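Local coordinates for protein T cell receptor gamma chain (Monodelphis domestica, PDB 7L15) that pairs with a mu chain to build the marsupial gamma-mu T cell receptor and probably takes part in antigen recognition, at residues S85-S90 / L113-S118; Y34-R39 / L49-R54; P125-F130 / Y203-E208. All coordinates share one frame; numbering follows the deposited sequence.

In the fold
Contacts 1 and 2 belong to the variable domain and reach the same sheet, from strands 104-116 and 34-40/47-53; their centres lie about 21 Å apart. Contact 3 sits in the constant domain, its centre about 33 Å from that of contact 2. The chemistry follows the place. Contact 2, buried, is a hairpin within one sheet, held by backbone hydrogen bonds with side chains on both faces. Contact 3, also buried, joins the two sheets of a sandwich through prolines and aromatic rings, without a hydrogen bond across it. Contact 1, partly buried, closes the end of a sandwich: aliphatic inside, with exposed Val89 and Glu117 at its margin.

Contact 1: residues S85-S90 / L113-S118; sequences SDLQVS and LIVTES
Val115 lays its whole branched head over the backbone of the loop 85-90. Its CB lies 3.4 Å from Gln88 O, and both methyls are almost as near to that carbonyl oxygen, so the valine packs its aliphatic carbons against the peptide after Gln88. CG1 stands anti to the backbone N of Val115 (chi1 -168°), which brings it also to Leu87, 3.9 Å from Leu87 CB. Deeper in, the leucines continue the apolar layer by methyl contact: Leu87 CD2 and Leu113 CD2 are 3.8 Å apart, the two side chains running at a slant to each other. Both also touch Ala21 of strand 21-28, which puts them at the end of the domain interior.

Toward the surface the character changes. Val89 CG1 lies 3.7 Å from Val115 O and reaches on to the carboxylate of Glu117, where OE2 is 3.9 Å away; this is van der Waals contact, with the glutamate chain crossing the valine at about a right angle. No hydrogen bond links the two segments directly, but Ser92 OG bridges them by bonding both Val89 O and Val115 N. The loop is stiffened from within: Gln88 NE2 bonds Asp86 O and, at 3.2 Å, Asp86 OD2, meeting that carboxylate from above its plane. Asp91 OD2 takes the backbone N of Gln88. On the strand side, Thr116 OG1 accepts from Ser118 N at 3.1 Å, an ST turn. The arrangement is the loop between strands E and F packed on the end of strand G, closing the end of the immunoglobulin V-set sandwich remote from the antigen-binding loops.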
# COMPACT_ATOMS: atom_id res chain seq x y z
N SER B 85 1.57 18.55 17.56
CA SER B 85 0.90 18.92 18.80
C SER B 85 -0.56 19.26 18.55
O SER B 85 -0.99 19.49 17.41
CB SER B 85 1.60 20.12 19.45
OG SER B 85 2.99 19.93 19.54
N ASP B 86 -1.32 19.29 19.65
CA ASP B 86 -2.70 19.78 19.70
C ASP B 86 -3.50 19.24 18.52
O ASP B 86 -4.08 19.97 17.72
CB ASP B 86 -2.73 21.32 19.73
CG ASP B 86 -4.15 21.87 19.91
OD1 ASP B 86 -4.82 21.48 20.89
OD2 ASP B 86 -4.59 22.69 19.07
N LEU B 87 -3.51 17.91 18.44
CA LEU B 87 -4.10 17.22 17.31
C LEU B 87 -5.56 17.62 17.11
O LEU B 87 -6.31 17.78 18.08
CB LEU B 87 -3.99 15.71 17.53
CG LEU B 87 -2.52 15.29 17.41
CD1 LEU B 87 -2.33 13.84 17.83
CD2 LEU B 87 -2.02 15.51 15.98
N GLN B 88 -5.93 17.81 15.85
CA GLN B 88 -7.31 18.00 15.41
C GLN B 88 -7.61 16.96 14.34
O GLN B 88 -6.70 16.40 13.72
CB GLN B 88 -7.53 19.41 14.85
CG GLN B 88 -7.05 20.53 15.78
CD GLN B 88 -7.80 20.57 17.10
OE1 GLN B 88 -9.00 20.28 17.16
NE2 GLN B 88 -7.09 20.91 18.18
N VAL B 89 -8.91 16.71 14.12
CA VAL B 89 -9.29 15.71 13.12
C VAL B 89 -8.67 16.07 11.77
O VAL B 89 -8.21 15.19 11.04
CB VAL B 89 -10.82 15.58 13.03
CG1 VAL B 89 -11.38 15.04 14.33
CG2 VAL B 89 -11.46 16.94 12.70
N SER B 90 -8.56 17.36 11.48
CA SER B 90 -8.01 17.81 10.21
C SER B 90 -6.54 17.48 10.05
O SER B 90 -5.99 17.71 8.96
CB SER B 90 -8.23 19.31 10.08
OG SER B 90 -7.54 19.99 11.12
N LEU B 113 -1.47 8.90 10.76
CA LEU B 113 -1.99 9.57 11.93
C LEU B 113 -3.51 9.60 11.83
O LEU B 113 -4.07 10.08 10.84
CB LEU B 113 -1.40 10.98 12.02
CG LEU B 113 -1.85 11.82 13.19
CD1 LEU B 113 -1.42 11.13 14.48
CD2 LEU B 113 -1.25 13.23 13.09
N ILE B 114 -4.18 9.07 12.84
CA ILE B 114 -5.63 9.06 12.88
C ILE B 114 -6.07 9.84 14.09
O ILE B 114 -5.78 9.45 15.23
CB ILE B 114 -6.19 7.63 12.92
CG1 ILE B 114 -5.67 6.82 11.74
CG2 ILE B 114 -7.73 7.66 12.99
CD1 ILE B 114 -5.93 5.34 11.86
N VAL B 115 -6.76 10.95 13.87
CA VAL B 115 -7.30 11.76 14.95
C VAL B 115 -8.81 11.64 14.87
O VAL B 115 -9.41 11.91 13.82
CB VAL B 115 -6.84 13.22 14.86
CG1 VAL B 115 -7.17 13.97 16.17
CG2 VAL B 115 -5.35 13.26 14.58
N THR B 116 -9.43 11.24 15.97
CA THR B 116 -10.87 11.07 16.00
C THR B 116 -11.43 11.72 17.26
O THR B 116 -10.75 11.83 18.29
CB THR B 116 -11.28 9.60 15.94
OG1 THR B 116 -12.70 9.50 16.05
CG2 THR B 116 -10.65 8.82 17.05
N GLU B 117 -12.67 12.18 17.15
CA GLU B 117 -13.36 12.74 18.30
C GLU B 117 -14.18 11.70 19.05
O GLU B 117 -14.80 12.04 20.06
CB GLU B 117 -14.23 13.92 17.88
CG GLU B 117 -13.64 15.28 18.28
CD GLU B 117 -13.94 16.38 17.27
OE1 GLU B 117 -15.04 16.38 16.68
OE2 GLU B 117 -13.06 17.25 17.06
N SER B 118 -14.19 10.45 18.60
CA SER B 118 -14.91 9.38 19.28
C SER B 118 -13.98 8.62 20.22
O SER B 118 -12.78 8.47 19.97
CB SER B 118 -15.50 8.40 18.27
OG SER B 118 -16.34 9.07 17.34

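Contact 2: residues Y34-R39 / L49-R54; sequences YVHWYR and LLVYSR
Tyr34 reaches across to the neighbouring strand along much of its length. Its CB meets Val51 CG2 at 3.8 Å; CD1 then passes beside Ser53 CA and CB, and CE1 comes to 3.5 Å from Ser53 CB. Near the tip, CZ skirts Ser53 OG, whose hydroxyl is bonded to Asp33. The tyrosine also packs on Thr115 of the mu chain.

The same methyl, Val51 CG2, also meets His36. It stands anti to the valine's backbone N, which carries it over one face of the His36 imidazole, 3.7 Å from the centroid: a CH-pi contact. His36 ND1 is hydrogen-bonded to Arg48, and the imidazole meets Trp100 with the planes roughly perpendicular.

On the opposite face of the sheet, Trp37 and Leu50 run alongside each other into the core, with CD1 of the indole 3.8 Å from Leu50 CD1. Trp37 goes on to touch Cys97, one half of the domain disulfide. At the far end Leu49 leans crosswise on Arg39, its CD2 3.8 Å from Arg39 CB.

The strands run antiparallel, their axes 161° apart. Val35 and Tyr52 form a hydrogen-bonded pair, with Val35 N 2.8 Å from Tyr52 O; Trp37 N reaches Leu50 O at 3.1 Å. Trp37 O takes its bond from Leu49 N, 2.8 Å away, rather than from Leu50 N; with Leu49 helical (psi -41°), Leu49 and Leu50 opposite Trp37 fit a classic beta bulge. This is the C-C' hairpin of a V-set domain, with the core tryptophan on one face and, on the other, Tyr34, His36 and Tyr38 turned to the mu chain.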
# COMPACT_ATOMS: atom_id res chain seq x y z
N TYR B 34 19.68 16.52 5.62
CA TYR B 34 18.33 17.00 5.85
C TYR B 34 17.33 15.85 5.80
O TYR B 34 17.40 14.98 4.91
CB TYR B 34 17.97 18.09 4.84
CG TYR B 34 18.89 19.26 4.99
CD1 TYR B 34 18.62 20.28 5.88
CD2 TYR B 34 20.09 19.32 4.28
CE1 TYR B 34 19.49 21.35 6.05
CE2 TYR B 34 20.97 20.37 4.44
CZ TYR B 34 20.66 21.39 5.33
OH TYR B 34 21.53 22.44 5.48
N VAL B 35 16.44 15.82 6.79
CA VAL B 35 15.31 14.90 6.83
C VAL B 35 14.06 15.72 6.60
O VAL B 35 13.81 16.71 7.30
CB VAL B 35 15.26 14.16 8.18
CG1 VAL B 35 14.07 13.21 8.21
CG2 VAL B 35 16.56 13.40 8.41
N HIS B 36 13.27 15.32 5.60
CA HIS B 36 12.07 16.05 5.17
C HIS B 36 10.83 15.29 5.61
O HIS B 36 10.81 14.06 5.58
CB HIS B 36 12.05 16.23 3.65
CG HIS B 36 13.31 16.83 3.10
ND1 HIS B 36 13.38 18.13 2.66
CD2 HIS B 36 14.54 16.30 2.91
CE1 HIS B 36 14.60 18.38 2.22
NE2 HIS B 36 15.33 17.28 2.36
N TRP B 37 9.79 16.03 6.00
CA TRP B 37 8.53 15.44 6.47
C TRP B 37 7.39 15.93 5.59
O TRP B 37 7.06 17.12 5.61
CB TRP B 37 8.26 15.79 7.93
CG TRP B 37 9.05 14.93 8.88
CD1 TRP B 37 10.22 15.26 9.49
CD2 TRP B 37 8.73 13.61 9.31
NE1 TRP B 37 10.65 14.22 10.28
CE2 TRP B 37 9.74 13.19 10.19
CE3 TRP B 37 7.67 12.74 9.06
CZ2 TRP B 37 9.74 11.95 10.80
CZ3 TRP B 37 7.67 11.49 9.66
CH2 TRP B 37 8.70 11.11 10.53
N TYR B 38 6.80 15.01 4.83
CA TYR B 38 5.68 15.29 3.94
C TYR B 38 4.40 14.70 4.53
O TYR B 38 4.44 13.75 5.30
CB TYR B 38 5.92 14.68 2.54
CG TYR B 38 6.97 15.42 1.69
CD1 TYR B 38 8.32 15.24 1.91
CD2 TYR B 38 6.58 16.27 0.67
CE1 TYR B 38 9.27 15.90 1.14
CE2 TYR B 38 7.51 16.94 -0.10
CZ TYR B 38 8.86 16.76 0.14
OH TYR B 38 9.78 17.42 -0.64
N ARG B 39 3.28 15.30 4.16
CA ARG B 39 1.97 14.82 4.58
C ARG B 39 1.10 14.60 3.36
O ARG B 39 1.09 15.41 2.43
CB ARG B 39 1.27 15.78 5.53
CG ARG B 39 -0.16 15.34 5.88
CD ARG B 39 -0.76 16.18 6.99
NE ARG B 39 -0.87 17.58 6.59
CZ ARG B 39 -1.22 18.57 7.39
NH1 ARG B 39 -1.51 18.33 8.67
NH2 ARG B 39 -1.31 19.79 6.91
N LEU B 49 5.83 19.55 5.17
CA LEU B 49 5.52 20.32 6.36
C LEU B 49 6.73 21.05 6.93
O LEU B 49 6.60 22.20 7.36
CB LEU B 49 4.93 19.41 7.45
CG LEU B 49 3.75 18.51 7.07
CD1 LEU B 49 3.05 17.96 8.30
CD2 LEU B 49 2.76 19.23 6.19
N LEU B 50 7.89 20.41 6.94
CA LEU B 50 9.10 20.97 7.54
C LEU B 50 10.30 20.21 7.02
O LEU B 50 10.18 19.11 6.47
CB LEU B 50 9.05 20.92 9.08
CG LEU B 50 9.16 19.60 9.85
CD1 LEU B 50 10.59 19.05 9.91
CD2 LEU B 50 8.63 19.78 11.27
N VAL B 51 11.48 20.78 7.25
CA VAL B 51 12.74 20.10 6.98
C VAL B 51 13.65 20.26 8.19
O VAL B 51 13.65 21.31 8.86
CB VAL B 51 13.42 20.64 5.70
CG1 VAL B 51 13.74 22.12 5.83
CG2 VAL B 51 14.68 19.83 5.40
N TYR B 52 14.39 19.21 8.51
CA TYR B 52 15.20 19.14 9.71
C TYR B 52 16.64 18.85 9.30
O TYR B 52 16.89 17.91 8.54
CB TYR B 52 14.68 18.05 10.65
CG TYR B 52 15.56 17.75 11.84
CD1 TYR B 52 15.64 18.61 12.93
CD2 TYR B 52 16.31 16.58 11.89
CE1 TYR B 52 16.44 18.33 14.02
CE2 TYR B 52 17.12 16.28 12.98
CZ TYR B 52 17.18 17.15 14.04
OH TYR B 52 17.99 16.86 15.12
N SER B 53 17.56 19.67 9.80
CA SER B 53 18.99 19.46 9.61
C SER B 53 19.51 18.63 10.78
O SER B 53 19.51 19.09 11.93
CB SER B 53 19.71 20.80 9.52
OG SER B 53 21.11 20.61 9.39
N ARG B 54 19.96 17.40 10.50
CA ARG B 54 20.43 16.54 11.58
C ARG B 54 21.65 17.15 12.27
O ARG B 54 21.72 17.19 13.51
CB ARG B 54 20.75 15.15 11.04
CG ARG B 54 19.52 14.27 10.81
CD ARG B 54 19.94 12.85 10.57
NE ARG B 54 21.09 12.83 9.68
CZ ARG B 54 21.88 11.78 9.49
NH1 ARG B 54 21.64 10.65 10.14
NH2 ARG B 54 22.90 11.86 8.66

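Contact 3: residues P125-F130 / Y203-E208; sequences PKPIFF and YFYQHE
Segments 125-130 and 203-208 run nearly opposite ways, their end-to-end directions 165° apart, without sharing hydrogen bonds, and they splay: Pro125 and His207 have their CA atoms 7.6 Å apart, whereas Phe129 CA and Tyr203 CA are separated by 10.1 Å. The contacts across are made by ring side chains.

At the close end Pro125 touches two rings, His207 and Tyr205. Its CD sits over one face of the His207 imidazole, 4.0 Å from the centroid, a CH-pi contact. His207 is held in place at both nitrogens, ND1 by Asp209 N and NE2 by Pro154 O. The CG of Pro125 also meets Tyr205, 3.8 Å from CE2. A first torsion of 63°, with CG lodged between the backbone N and the carbonyl carbon, swings the Tyr205 phenol across to the two prolines; Pro127 crosses it at about a right angle, CD lying 3.9 Å from Tyr205 OH.

Where the strands are farther apart, larger groups span the distance. Phe129 turns its edge toward the face of Tyr203 in an offset edge-to-face pair, planes at 88° and centroids 5.4 Å apart; the nearest carbons are Phe129 CE1 and Tyr203 CD2. Tyr203 also makes an edge-to-face pair with Trp161 and touches Cys147, while Phe217 meets the ring of Phe129.

Strand 126-130 borders the sheet that includes 142-152, whereas 201-206 is the middle strand of the sheet facing it. Strand A thus packs across onto strand F, closing the interior of an immunoglobulin C1-set sandwich.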
# COMPACT_ATOMS: atom_id res chain seq x y z
N PRO B 125 -4.83 -7.65 16.03
CA PRO B 125 -5.35 -8.72 15.18
C PRO B 125 -5.37 -10.06 15.91
O PRO B 125 -4.46 -10.39 16.67
CB PRO B 125 -4.37 -8.75 14.00
CG PRO B 125 -3.71 -7.39 14.02
CD PRO B 125 -3.63 -7.02 15.45
N LYS B 126 -6.44 -10.83 15.68
CA LYS B 126 -6.51 -12.23 16.08
C LYS B 126 -6.30 -13.10 14.84
O LYS B 126 -7.21 -13.22 14.00
CB LYS B 126 -7.85 -12.54 16.74
N PRO B 127 -5.13 -13.72 14.65
CA PRO B 127 -4.88 -14.47 13.42
C PRO B 127 -5.51 -15.85 13.43
O PRO B 127 -5.60 -16.51 14.46
CB PRO B 127 -3.35 -14.56 13.38
CG PRO B 127 -2.92 -14.43 14.77
CD PRO B 127 -3.94 -13.61 15.50
N ILE B 128 -5.97 -16.26 12.25
CA ILE B 128 -6.51 -17.60 12.02
C ILE B 128 -5.89 -18.12 10.73
O ILE B 128 -6.01 -17.49 9.68
CB ILE B 128 -8.05 -17.61 11.91
CG1 ILE B 128 -8.69 -17.10 13.20
CG2 ILE B 128 -8.55 -19.03 11.63
CD1 ILE B 128 -10.20 -17.16 13.17
N PHE B 129 -5.25 -19.28 10.81
CA PHE B 129 -4.51 -19.86 9.70
C PHE B 129 -5.25 -21.05 9.12
O PHE B 129 -5.80 -21.87 9.86
CB PHE B 129 -3.11 -20.32 10.14
CG PHE B 129 -2.20 -19.20 10.53
CD1 PHE B 129 -1.43 -18.56 9.58
CD2 PHE B 129 -2.10 -18.80 11.86
CE1 PHE B 129 -0.58 -17.53 9.95
CE2 PHE B 129 -1.24 -17.78 12.23
CZ PHE B 129 -0.49 -17.14 11.29
N PHE B 130 -5.26 -21.14 7.80
CA PHE B 130 -5.77 -22.30 7.08
C PHE B 130 -4.64 -22.84 6.22
O PHE B 130 -3.96 -22.07 5.52
CB PHE B 130 -6.98 -21.94 6.19
CG PHE B 130 -8.09 -21.21 6.90
CD1 PHE B 130 -8.07 -19.84 7.03
CD2 PHE B 130 -9.18 -21.91 7.40
CE1 PHE B 130 -9.11 -19.16 7.66
CE2 PHE B 130 -10.22 -21.24 8.04
CZ PHE B 130 -10.18 -19.86 8.17
N TYR B 203 5.32 -15.97 8.34
CA TYR B 203 4.26 -15.00 8.15
C TYR B 203 4.42 -13.90 9.19
O TYR B 203 4.58 -14.19 10.39
CB TYR B 203 2.89 -15.67 8.27
CG TYR B 203 1.72 -14.70 8.31
CD1 TYR B 203 1.16 -14.21 7.14
CD2 TYR B 203 1.20 -14.27 9.53
CE1 TYR B 203 0.09 -13.31 7.18
CE2 TYR B 203 0.13 -13.37 9.59
CZ TYR B 203 -0.42 -12.90 8.42
OH TYR B 203 -1.48 -12.02 8.48
N PHE B 204 4.37 -12.64 8.75
CA PHE B 204 4.56 -11.48 9.61
C PHE B 204 3.36 -10.54 9.55
O PHE B 204 2.77 -10.35 8.48
CB PHE B 204 5.76 -10.65 9.19
CG PHE B 204 7.04 -11.39 9.17
CD1 PHE B 204 7.49 -11.97 8.01
CD2 PHE B 204 7.83 -11.45 10.31
CE1 PHE B 204 8.71 -12.64 7.99
CE2 PHE B 204 9.05 -12.11 10.28
CZ PHE B 204 9.48 -12.71 9.13
N TYR B 205 3.06 -9.88 10.66
CA TYR B 205 2.16 -8.73 10.59
C TYR B 205 2.57 -7.67 11.61
O TYR B 205 3.15 -7.96 12.65
CB TYR B 205 0.68 -9.13 10.78
CG TYR B 205 0.31 -9.73 12.12
CD1 TYR B 205 0.44 -11.10 12.35
CD2 TYR B 205 -0.21 -8.94 13.14
CE1 TYR B 205 0.07 -11.65 13.58
CE2 TYR B 205 -0.58 -9.47 14.35
CZ TYR B 205 -0.43 -10.82 14.57
OH TYR B 205 -0.80 -11.32 15.80
N GLN B 206 2.25 -6.42 11.27
CA GLN B 206 2.46 -5.27 12.13
C GLN B 206 1.13 -4.56 12.35
O GLN B 206 0.27 -4.51 11.47
CB GLN B 206 3.46 -4.26 11.53
CG GLN B 206 4.87 -4.77 11.41
CD GLN B 206 5.72 -3.87 10.53
OE1 GLN B 206 5.68 -2.66 10.66
NE2 GLN B 206 6.48 -4.47 9.61
N HIS B 207 0.98 -3.99 13.54
CA HIS B 207 -0.24 -3.31 13.90
C HIS B 207 0.06 -2.39 15.07
O HIS B 207 0.95 -2.68 15.88
CB HIS B 207 -1.36 -4.28 14.27
CG HIS B 207 -2.68 -3.62 14.42
ND1 HIS B 207 -3.12 -3.08 15.61
CD2 HIS B 207 -3.65 -3.36 13.51
CE1 HIS B 207 -4.31 -2.54 15.43
NE2 HIS B 207 -4.66 -2.70 14.17
N GLU B 208 -0.70 -1.29 15.16
CA GLU B 208 -0.41 -0.28 16.17
C GLU B 208 -0.56 -0.84 17.58
O GLU B 208 0.15 -0.42 18.49
CB GLU B 208 -1.30 0.95 15.96
CG GLU B 208 -1.04 2.09 16.94
CD GLU B 208 -2.07 3.22 16.86
OE1 GLU B 208 -2.79 3.33 15.84
OE2 GLU B 208 -2.16 4.02 17.82